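PDB 5FL3: PILI retraction protein PILT from Thermus thermophilus, which probably binds and hydrolyses ATP as a GspE-family secretion ATPase, the type of motor thought to drive retraction of type IV pili. Local coordinates for residues D329-L332 against V333-Y336. Numbering follows the deposited sequence.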
loop_
_atom_site.group_PDB
_atom_site.type_symbol
_atom_site.label_atom_id
_atom_site.label_comp_id
_atom_site.label_asym_id
_atom_site.label_seq_id
_atom_site.Cartn_x
_atom_site.Cartn_y
_atom_site.Cartn_z
ATOM N N ASP A 329 13.479 -9.549 11.460
ATOM C CA ASP A 329 13.735 -10.257 12.704
ATOM C C ASP A 329 14.352 -9.299 13.703
ATOM O O ASP A 329 14.132 -9.435 14.904
ATOM C CB ASP A 329 14.633 -11.474 12.484
ATOM C CG ASP A 329 13.934 -12.585 11.709
ATOM O OD1 ASP A 329 12.702 -12.465 11.516
ATOM O OD2 ASP A 329 14.614 -13.577 11.325
ATOM N N GLN A 330 15.092 -8.306 13.211
ATOM C CA GLN A 330 15.632 -7.261 14.086
ATOM C C GLN A 330 14.544 -6.341 14.616
ATOM O O GLN A 330 14.518 -6.028 15.796
ATOM C CB GLN A 330 16.691 -6.420 13.370
ATOM C CG GLN A 330 18.055 -7.067 13.271
ATOM C CD GLN A 330 19.021 -6.224 12.468
ATOM O OE1 GLN A 330 18.736 -5.852 11.332
ATOM N NE2 GLN A 330 20.167 -5.904 13.059
ATOM N N HIS A 331 13.642 -5.901 13.755
ATOM C CA HIS A 331 12.636 -4.953 14.204
ATOM C C HIS A 331 11.657 -5.629 15.150
ATOM O O HIS A 331 11.101 -4.971 16.026
ATOM C CB HIS A 331 11.893 -4.326 13.022
ATOM C CG HIS A 331 11.040 -3.155 13.400
ATOM N ND1 HIS A 331 9.741 -3.002 12.961
ATOM C CD2 HIS A 331 11.296 -2.081 14.185
ATOM C CE1 HIS A 331 9.236 -1.889 13.459
ATOM N NE2 HIS A 331 10.160 -1.308 14.206
ATOM N N LEU A 332 11.461 -6.938 14.976
ATOM C CA LEU A 332 10.494 -7.701 15.778
ATOM C C LEU A 332 10.943 -7.817 17.231
ATOM O O LEU A 332 10.161 -7.567 18.152
ATOM C CB LEU A 332 10.279 -9.095 15.196
ATOM C CG LEU A 332 9.363 -9.189 13.974
ATOM C CD1 LEU A 332 9.412 -10.588 13.370
ATOM C CD2 LEU A 332 7.918 -8.789 14.307
ATOM N N VAL A 333 12.202 -8.213 17.417
ATOM C CA VAL A 333 12.876 -8.126 18.707
ATOM C C VAL A 333 12.586 -6.781 19.377
ATOM O O VAL A 333 12.101 -6.726 20.512
ATOM C CB VAL A 333 14.402 -8.311 18.551
ATOM C CG1 VAL A 333 15.138 -7.658 19.694
ATOM C CG2 VAL A 333 14.756 -9.790 18.438
ATOM N N GLU A 334 12.851 -5.702 18.644
ATOM C CA GLU A 334 12.653 -4.348 19.144
ATOM C C GLU A 334 11.189 -4.077 19.506
ATOM O O GLU A 334 10.899 -3.380 20.471
ATOM C CB GLU A 334 13.153 -3.339 18.102
ATOM C CG GLU A 334 13.081 -1.891 18.541
ATOM C CD GLU A 334 13.704 -0.934 17.530
ATOM O OE1 GLU A 334 14.329 -1.407 16.545
ATOM O OE2 GLU A 334 13.562 0.297 17.720
ATOM N N LEU A 335 10.266 -4.636 18.732
ATOM C CA LEU A 335 8.839 -4.460 19.009
ATOM C C LEU A 335 8.406 -5.304 20.205
ATOM O O LEU A 335 7.633 -4.841 21.049
ATOM C CB LEU A 335 7.989 -4.804 17.768
ATOM C CG LEU A 335 8.014 -3.746 16.652
ATOM C CD1 LEU A 335 7.574 -4.323 15.315
ATOM C CD2 LEU A 335 7.167 -2.523 17.029
ATOM N N TYR A 336 8.904 -6.541 20.267
ATOM C CA TYR A 336 8.605 -7.435 21.383
ATOM C C TYR A 336 9.136 -6.891 22.710
ATOM O O TYR A 336 8.353 -6.721 23.651
ATOM C CB TYR A 336 9.170 -8.833 21.156
ATOM C CG TYR A 336 8.909 -9.719 22.341
ATOM C CD1 TYR A 336 7.610 -10.043 22.704
ATOM C CD2 TYR A 336 9.949 -10.196 23.130
ATOM C CE1 TYR A 336 7.346 -10.837 23.798
ATOM C CE2 TYR A 336 9.697 -11.002 24.229
ATOM C CZ TYR A 336 8.389 -11.319 24.561
ATOM O OH TYR A 336 8.108 -12.113 25.659
#
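The imidazole of His331 carries Leu335 over one face and the carboxylate of Glu334 at its edge, both from the following turn of the same alpha-helix, 328-337. The i/i+4 pair is a CH-pi contact: Leu335 CG sits 4.0 Å from the ring centroid, 16° off the normal. Leu335 CD1 comes within 3.5 Å of His331 ND1. The i/i+3 neighbour arrives differently. Glu334 OE1 lies near the ring plane, 3.9 Å from His331 CD2, with the carboxylate turned 82° to the imidazole; this is an edge approach without a salt bridge. With CG anti to the backbone N (chi1 -169°), the His331 ring lies beside its own carbonyl carbon, leaning modestly toward the next turn. The ring's rotation is further fixed by a hydrogen bond that His331 ND1 accepts from Leu291 N in strand 287-295, an outermost strand, within this chain, of the mixed sheet in the P-loop NTPase core, where Leu332 packs on Ala290 and Leu335 on Val288. Replacing His331 with an alanine would probably leave Leu335 without its flat partner and Leu291 N without its side-chain mate, weakening the join between helix and sheet. The bound ADP is about 9 Å from the His331 side chain, near but not in contact. On another side of the helix, Leu332 and Val333 both meet Phe356 of helix 353-361. Of the i/i+4 backbone bonds, Val333 N to Asp329 O and Glu334 N to Gln330 O are weak; Tyr336 N donates to Leu332 O at 2.7 Å.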